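Long-range contact in transcriptional regulator (Vibrio vulnificus, PDB 4IVN), which probably acts as a DNA-binding repressor of sialic acid catabolism genes and binds the sugar phosphate N-acetylmannosamine 6-phosphate: residues A[115-127]-A[249-261]. Sequence-based numbering, arbitrary orientation.
Sequences KSLARIVERVHQA and VLVNSLLESYPEY
H125 ND1 and Y261 OH lie 2.7 Å apart in a hydrogen bond whose donor could be either group. The hydroxyl meets the imidazole near its plane, at the edge, while the two rings stand steeply to one another with neither over the other's face. One face of the same imidazole is taken by Y258: the rings stack face to face, centroids 3.6 Å apart and planes only 3° from parallel, with H125 ND1 over the centre of the phenol. With CG anti to the backbone N (chi1 174°), the H125 ring lies against Y258, the first residue beyond the helical part of 249-257. At the far end of Y258, its OH donates to E122 OE1 over 2.8 Å, on the syn lone pair, and Q126 NE2 binds the other carboxylate oxygen, E122 OE2.

Behind this polar end helix segments 115-126 and 249-257 cross at -70°, and V121 is a knob in a hole formed by L250, S253, L254 and S257. V121 CG2 lies 3.6 Å from S253 CB, while V121 CG1 turns to L254 CD2. L254 CD1 presses tightly on V124 CG1, at 3.5 Å. Further back, L250 CD1 packs against I120 CG2, and L117 CD2 reaches V249 CG1. Strands 176-181 and 221-224 of the SIS domain's parallel sheet adjoin this apolar layer, and C94 of the second subunit packs on L117 and V249.

Stack and edge bond together fix the tilt and rotation of the imidazole, and the nearby carboxylate of E260 might favour its protonated form.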
ATOM      1  N   LYS A 115      17.101  15.813   7.938  1.00 37.39           N
ATOM      2  CA  LYS A 115      17.995  15.513   9.066  1.00 42.96           C
ATOM      3  C   LYS A 115      17.507  14.241   9.793  1.00 40.86           C
ATOM      4  O   LYS A 115      18.325  13.395  10.060  1.00 41.96           O
ATOM      5  CB  LYS A 115      18.140  16.681  10.100  1.00 44.68           C
ATOM      6  CG  LYS A 115      18.712  17.998   9.545  1.00 47.51           C
ATOM      7  CD  LYS A 115      20.090  17.769   8.907  1.00 51.11           C
ATOM      8  CE  LYS A 115      21.072  18.933   9.127  1.00 55.20           C
ATOM      9  NZ  LYS A 115      22.460  18.567   8.640  1.00 55.31           N
ATOM     10  N   SER A 116      16.198  14.099  10.096  1.00 41.32           N
ATOM     11  CA  SER A 116      15.714  12.841  10.665  1.00 36.71           C
ATOM     12  C   SER A 116      15.920  11.664   9.758  1.00 34.71           C
ATOM     13  O   SER A 116      16.231  10.595  10.228  1.00 35.48           O
ATOM     14  CB  SER A 116      14.190  12.805  11.039  1.00 39.22           C
ATOM     15  OG  SER A 116      13.811  13.855  11.951  1.00 46.80           O
ATOM     16  N   LEU A 117      15.525  11.834   8.486  1.00 35.22           N
ATOM     17  CA  LEU A 117      15.606  10.808   7.471  1.00 36.86           C
ATOM     18  C   LEU A 117      17.045  10.211   7.439  1.00 37.24           C
ATOM     19  O   LEU A 117      17.184   8.951   7.450  1.00 33.93           O
ATOM     20  CB  LEU A 117      15.242  11.413   6.099  1.00 34.97           C
ATOM     21  CG  LEU A 117      15.315  10.422   4.922  1.00 40.44           C
ATOM     22  CD1 LEU A 117      14.403   9.195   5.099  1.00 35.91           C
ATOM     23  CD2 LEU A 117      15.049  11.121   3.584  1.00 40.38           C
ATOM     24  N   ALA A 118      18.076  11.081   7.371  1.00 36.70           N
ATOM     25  CA  ALA A 118      19.497  10.573   7.331  1.00 34.99           C
ATOM     26  C   ALA A 118      19.827   9.738   8.569  1.00 35.57           C
ATOM     27  O   ALA A 118      20.407   8.645   8.461  1.00 32.87           O
ATOM     28  CB  ALA A 118      20.509  11.713   7.122  1.00 40.99           C
ATOM     29  N   ARG A 119      19.391  10.217   9.744  1.00 33.64           N
ATOM     30  CA  ARG A 119      19.569   9.419  10.892  1.00 36.08           C
ATOM     31  C   ARG A 119      18.842   8.073  10.852  1.00 33.17           C
ATOM     32  O   ARG A 119      19.385   7.077  11.319  1.00 31.95           O
ATOM     33  CB  ARG A 119      19.142  10.182  12.127  1.00 40.56           C
ATOM     34  CG  ARG A 119      20.249  11.078  12.581  1.00 39.12           C
ATOM     35  CD  ARG A 119      19.972  11.444  14.025  1.00 43.00           C
ATOM     36  NE  ARG A 119      18.568  11.904  14.230  1.00 39.39           N
ATOM     37  CZ  ARG A 119      18.122  13.116  13.983  1.00 36.71           C
ATOM     38  NH1 ARG A 119      18.942  14.067  13.465  1.00 38.98           N
ATOM     39  NH2 ARG A 119      16.855  13.392  14.243  1.00 36.03           N
ATOM     40  N   ILE A 120      17.603   8.069  10.343  1.00 32.10           N
ATOM     41  CA  ILE A 120      16.810   6.831  10.294  1.00 32.96           C
ATOM     42  C   ILE A 120      17.500   5.791   9.344  1.00 33.48           C
ATOM     43  O   ILE A 120      17.580   4.596   9.629  1.00 31.27           O
ATOM     44  CB  ILE A 120      15.347   7.141   9.857  1.00 32.22           C
ATOM     45  CG1 ILE A 120      14.684   8.045  10.936  1.00 35.60           C
ATOM     46  CG2 ILE A 120      14.586   5.836   9.616  1.00 34.50           C
ATOM     47  CD1 ILE A 120      13.313   8.623  10.556  1.00 29.54           C
ATOM     48  N   VAL A 121      17.991   6.263   8.216  1.00 32.18           N
ATOM     49  CA  VAL A 121      18.778   5.417   7.301  1.00 31.34           C
ATOM     50  C   VAL A 121      19.905   4.710   7.972  1.00 30.32           C
ATOM     51  O   VAL A 121      20.080   3.481   7.800  1.00 31.39           O
ATOM     52  CB  VAL A 121      19.428   6.256   6.219  1.00 33.75           C
ATOM     53  CG1 VAL A 121      20.461   5.372   5.439  1.00 30.53           C
ATOM     54  CG2 VAL A 121      18.330   6.845   5.282  1.00 36.71           C
ATOM     55  N   GLU A 122      20.658   5.445   8.808  1.00 32.23           N
ATOM     56  CA  GLU A 122      21.782   4.845   9.492  1.00 34.78           C
ATOM     57  C   GLU A 122      21.337   3.796  10.497  1.00 33.87           C
ATOM     58  O   GLU A 122      21.920   2.728  10.568  1.00 31.48           O
ATOM     59  CB  GLU A 122      22.568   5.974  10.202  1.00 44.09           C
ATOM     60  CG  GLU A 122      24.049   5.764  10.366  1.00 49.83           C
ATOM     61  CD  GLU A 122      24.689   5.070   9.187  1.00 58.44           C
ATOM     62  OE1 GLU A 122      24.404   5.443   7.997  1.00 47.68           O
ATOM     63  OE2 GLU A 122      25.486   4.117   9.485  1.00 67.06           O
ATOM     64  N   ARG A 123      20.286   4.089  11.257  1.00 35.91           N
ATOM     65  CA  ARG A 123      19.683   3.050  12.152  1.00 35.90           C
ATOM     66  C   ARG A 123      19.300   1.752  11.413  1.00 34.25           C
ATOM     67  O   ARG A 123      19.620   0.659  11.864  1.00 37.66           O
ATOM     68  CB  ARG A 123      18.502   3.663  12.867  1.00 34.52           C
ATOM     69  CG  ARG A 123      19.016   4.782  13.822  1.00 37.48           C
ATOM     70  CD  ARG A 123      18.054   5.106  14.944  1.00 45.89           C
ATOM     71  NE  ARG A 123      18.432   6.280  15.769  1.00 46.24           N
ATOM     72  CZ  ARG A 123      19.040   6.209  16.954  1.00 53.34           C
ATOM     73  NH1 ARG A 123      19.428   5.027  17.460  1.00 41.17           N
ATOM     74  NH2 ARG A 123      19.247   7.339  17.651  1.00 53.51           N
ATOM     75  N   VAL A 124      18.610   1.882  10.292  1.00 32.56           N
ATOM     76  CA  VAL A 124      18.271   0.733   9.474  1.00 32.16           C
ATOM     77  C   VAL A 124      19.510  -0.037   8.997  1.00 33.36           C
ATOM     78  O   VAL A 124      19.598  -1.280   9.111  1.00 37.71           O
ATOM     79  CB  VAL A 124      17.390   1.130   8.304  1.00 32.66           C
ATOM     80  CG1 VAL A 124      17.088  -0.124   7.429  1.00 32.71           C
ATOM     81  CG2 VAL A 124      16.072   1.721   8.866  1.00 29.93           C
ATOM     82  N   HIS A 125      20.491   0.707   8.582  1.00 34.73           N
ATOM     83  CA  HIS A 125      21.716   0.101   8.095  1.00 36.69           C
ATOM     84  C   HIS A 125      22.340  -0.717   9.192  1.00 35.30           C
ATOM     85  O   HIS A 125      22.723  -1.868   8.946  1.00 36.67           O
ATOM     86  CB  HIS A 125      22.686   1.162   7.612  1.00 33.31           C
ATOM     87  CG  HIS A 125      24.017   0.579   7.228  1.00 38.67           C
ATOM     88  ND1 HIS A 125      24.144  -0.307   6.246  1.00 39.87           N
ATOM     89  CD2 HIS A 125      25.289   0.699   7.817  1.00 45.43           C
ATOM     90  CE1 HIS A 125      25.440  -0.704   6.153  1.00 40.49           C
ATOM     91  NE2 HIS A 125      26.139  -0.068   7.084  1.00 41.10           N
ATOM     92  N   GLN A 126      22.384  -0.165  10.410  1.00 32.05           N
ATOM     93  CA  GLN A 126      22.988  -0.869  11.559  1.00 38.06           C
ATOM     94  C   GLN A 126      22.133  -2.054  12.060  1.00 39.80           C
ATOM     95  O   GLN A 126      22.654  -2.993  12.691  1.00 37.09           O
ATOM     96  CB  GLN A 126      23.245   0.075  12.762  1.00 35.18           C
ATOM     97  CG  GLN A 126      24.195   1.271  12.484  1.00 49.72           C
ATOM     98  CD  GLN A 126      25.609   0.850  12.023  1.00 54.30           C
ATOM     99  OE1 GLN A 126      26.102  -0.216  12.392  1.00 58.09           O
ATOM    100  NE2 GLN A 126      26.256   1.694  11.203  1.00 60.30           N
ATOM    101  N   ALA A 127      20.826  -2.020  11.781  1.00 37.37           N
ATOM    102  CA  ALA A 127      19.941  -2.898  12.509  1.00 35.09           C
ATOM    103  C   ALA A 127      20.156  -4.347  12.066  1.00 37.15           C
ATOM    104  O   ALA A 127      20.330  -4.632  10.878  1.00 40.24           O
ATOM    105  CB  ALA A 127      18.510  -2.455  12.326  1.00 37.55           C
ATOM    106  N   VAL A 249      11.283   6.589   0.078  1.00 33.84           N
ATOM    107  CA  VAL A 249      12.426   7.461   0.308  1.00 37.26           C
ATOM    108  C   VAL A 249      13.393   6.881   1.340  1.00 38.13           C
ATOM    109  O   VAL A 249      14.614   6.891   1.137  1.00 41.42           O
ATOM    110  CB  VAL A 249      11.950   8.878   0.705  1.00 39.70           C
ATOM    111  CG1 VAL A 249      13.141   9.740   0.987  1.00 44.42           C
ATOM    112  CG2 VAL A 249      11.080   9.510  -0.399  1.00 36.68           C
ATOM    113  N   LEU A 250      12.872   6.219   2.365  1.00 38.89           N
ATOM    114  CA  LEU A 250      13.770   5.583   3.294  1.00 33.59           C
ATOM    115  C   LEU A 250      14.640   4.585   2.571  1.00 32.20           C
ATOM    116  O   LEU A 250      15.830   4.605   2.733  1.00 30.97           O
ATOM    117  CB  LEU A 250      12.976   4.941   4.484  1.00 34.85           C
ATOM    118  CG  LEU A 250      13.779   4.138   5.488  1.00 40.16           C
ATOM    119  CD1 LEU A 250      14.977   4.906   6.126  1.00 37.56           C
ATOM    120  CD2 LEU A 250      12.876   3.514   6.590  1.00 34.94           C
ATOM    121  N   VAL A 251      14.047   3.637   1.837  1.00 31.64           N
ATOM    122  CA  VAL A 251      14.796   2.518   1.262  1.00 34.03           C
ATOM    123  C   VAL A 251      15.608   3.012   0.091  1.00 36.76           C
ATOM    124  O   VAL A 251      16.742   2.607  -0.068  1.00 36.49           O
ATOM    125  CB  VAL A 251      13.872   1.310   0.898  1.00 34.30           C
ATOM    126  CG1 VAL A 251      14.672   0.134   0.309  1.00 32.24           C
ATOM    127  CG2 VAL A 251      13.162   0.934   2.205  1.00 31.69           C
ATOM    128  N   ASN A 252      15.077   3.956  -0.666  1.00 34.98           N
ATOM    129  CA  ASN A 252      15.930   4.542  -1.707  1.00 40.62           C
ATOM    130  C   ASN A 252      17.188   5.289  -1.196  1.00 37.40           C
ATOM    131  O   ASN A 252      18.226   5.264  -1.876  1.00 36.95           O
ATOM    132  CB  ASN A 252      15.116   5.433  -2.635  1.00 37.67           C
ATOM    133  CG  ASN A 252      14.063   4.626  -3.422  1.00 35.65           C
ATOM    134  OD1 ASN A 252      14.108   3.392  -3.442  1.00 34.16           O
ATOM    135  ND2 ASN A 252      13.098   5.307  -3.998  1.00 36.33           N
ATOM    136  N   SER A 253      17.079   6.004  -0.068  1.00 41.31           N
ATOM    137  CA  SER A 253      18.269   6.586   0.582  1.00 41.99           C
ATOM    138  C   SER A 253      19.240   5.547   0.980  1.00 41.20           C
ATOM    139  O   SER A 253      20.453   5.714   0.722  1.00 41.39           O
ATOM    140  CB  SER A 253      17.954   7.437   1.786  1.00 38.43           C
ATOM    141  OG  SER A 253      16.956   8.291   1.391  1.00 38.78           O
ATOM    142  N   LEU A 254      18.740   4.470   1.584  1.00 39.93           N
ATOM    143  CA  LEU A 254      19.617   3.352   1.942  1.00 39.22           C
ATOM    144  C   LEU A 254      20.406   2.855   0.705  1.00 40.12           C
ATOM    145  O   LEU A 254      21.638   2.650   0.768  1.00 38.20           O
ATOM    146  CB  LEU A 254      18.840   2.182   2.554  1.00 35.19           C
ATOM    147  CG  LEU A 254      18.554   2.205   4.044  1.00 38.60           C
ATOM    148  CD1 LEU A 254      17.279   1.405   4.335  1.00 43.41           C
ATOM    149  CD2 LEU A 254      19.802   1.810   4.867  1.00 37.51           C
ATOM    150  N   LEU A 255      19.686   2.651  -0.405  1.00 36.01           N
ATOM    151  CA  LEU A 255      20.292   2.153  -1.618  1.00 35.56           C
ATOM    152  C   LEU A 255      21.310   3.175  -2.141  1.00 40.18           C
ATOM    153  O   LEU A 255      22.360   2.828  -2.656  1.00 36.95           O
ATOM    154  CB  LEU A 255      19.204   1.870  -2.666  1.00 36.66           C
ATOM    155  CG  LEU A 255      18.570   0.475  -2.427  1.00 35.79           C
ATOM    156  CD1 LEU A 255      17.208   0.379  -3.077  1.00 37.35           C
ATOM    157  CD2 LEU A 255      19.499  -0.635  -2.990  1.00 37.17           C
ATOM    158  N   GLU A 256      21.031   4.448  -1.908  1.00 40.57           N
ATOM    159  CA  GLU A 256      21.987   5.457  -2.371  1.00 42.99           C
ATOM    160  C   GLU A 256      23.201   5.499  -1.446  1.00 44.07           C
ATOM    161  O   GLU A 256      24.301   5.668  -1.921  1.00 43.97           O
ATOM    162  CB  GLU A 256      21.332   6.783  -2.413  1.00 45.61           C
ATOM    163  CG  GLU A 256      22.275   7.883  -2.814  1.00 53.62           C
ATOM    164  CD  GLU A 256      21.612   8.748  -3.819  1.00 72.50           C
ATOM    165  OE1 GLU A 256      21.337   8.235  -4.929  1.00 82.05           O
ATOM    166  OE2 GLU A 256      21.351   9.926  -3.494  1.00 81.00           O
ATOM    167  N   SER A 257      23.035   5.320  -0.126  1.00 42.14           N
ATOM    168  CA  SER A 257      24.198   5.414   0.777  1.00 45.40           C
ATOM    169  C   SER A 257      25.002   4.137   0.745  1.00 48.08           C
ATOM    170  O   SER A 257      26.208   4.169   0.957  1.00 45.53           O
ATOM    171  CB  SER A 257      23.809   5.764   2.211  1.00 48.56           C
ATOM    172  OG  SER A 257      22.900   6.831   2.236  1.00 45.74           O
ATOM    173  N   TYR A 258      24.344   3.008   0.484  1.00 45.34           N
ATOM    174  CA  TYR A 258      24.949   1.708   0.648  1.00 42.66           C
ATOM    175  C   TYR A 258      24.623   0.908  -0.600  1.00 42.78           C
ATOM    176  O   TYR A 258      23.847  -0.094  -0.549  1.00 41.37           O
ATOM    177  CB  TYR A 258      24.446   1.042   1.945  1.00 42.57           C
ATOM    178  CG  TYR A 258      24.846   1.818   3.183  1.00 46.92           C
ATOM    179  CD1 TYR A 258      26.182   1.775   3.630  1.00 44.78           C
ATOM    180  CD2 TYR A 258      23.929   2.636   3.895  1.00 44.03           C
ATOM    181  CE1 TYR A 258      26.581   2.495   4.737  1.00 51.11           C
ATOM    182  CE2 TYR A 258      24.354   3.370   5.033  1.00 44.73           C
ATOM    183  CZ  TYR A 258      25.680   3.278   5.419  1.00 48.05           C
ATOM    184  OH  TYR A 258      26.176   3.978   6.479  1.00 52.22           O
ATOM    185  N   PRO A 259      25.214   1.334  -1.730  1.00 45.21           N
ATOM    186  CA  PRO A 259      25.009   0.647  -3.016  1.00 43.79           C
ATOM    187  C   PRO A 259      25.195  -0.872  -2.992  1.00 41.90           C
ATOM    188  O   PRO A 259      24.645  -1.543  -3.872  1.00 40.85           O
ATOM    189  CB  PRO A 259      25.989   1.352  -4.007  1.00 47.54           C
ATOM    190  CG  PRO A 259      26.698   2.405  -3.225  1.00 51.07           C
ATOM    191  CD  PRO A 259      26.062   2.546  -1.873  1.00 47.90           C
ATOM    192  N   GLU A 260      25.888  -1.432  -1.995  1.00 43.76           N
ATOM    193  CA  GLU A 260      25.959  -2.898  -1.872  1.00 45.59           C
ATOM    194  C   GLU A 260      24.547  -3.572  -1.692  1.00 44.94           C
ATOM    195  O   GLU A 260      24.381  -4.784  -1.993  1.00 42.78           O
ATOM    196  CB  GLU A 260      26.945  -3.315  -0.744  1.00 51.97           C
ATOM    197  CG  GLU A 260      26.364  -3.959   0.533  1.00 61.98           C
ATOM    198  CD  GLU A 260      26.169  -3.068   1.820  1.00 77.51           C
ATOM    199  OE1 GLU A 260      26.981  -2.144   2.156  1.00 76.71           O
ATOM    200  OE2 GLU A 260      25.195  -3.360   2.574  1.00 73.30           O
ATOM    201  N   TYR A 261      23.566  -2.813  -1.184  1.00 37.51           N
ATOM    202  CA  TYR A 261      22.183  -3.351  -1.103  1.00 36.43           C
ATOM    203  C   TYR A 261      21.585  -3.731  -2.435  1.00 35.34           C
ATOM    204  O   TYR A 261      20.744  -4.597  -2.516  1.00 34.64           O
ATOM    205  CB  TYR A 261      21.247  -2.362  -0.408  1.00 36.44           C
ATOM    206  CG  TYR A 261      21.515  -2.246   1.097  1.00 35.78           C
ATOM    207  CD1 TYR A 261      21.528  -3.386   1.923  1.00 34.45           C
ATOM    208  CD2 TYR A 261      21.635  -1.018   1.678  1.00 38.64           C
ATOM    209  CE1 TYR A 261      21.721  -3.277   3.294  1.00 35.36           C
ATOM    210  CE2 TYR A 261      21.852  -0.877   3.065  1.00 38.03           C
ATOM    211  CZ  TYR A 261      21.895  -2.002   3.848  1.00 38.70           C
ATOM    212  OH  TYR A 261      22.085  -1.802   5.214  1.00 39.14           O
TER
HETATM  213  O   HOH W   1      22.827  -3.855   6.285  1.00 46.38           O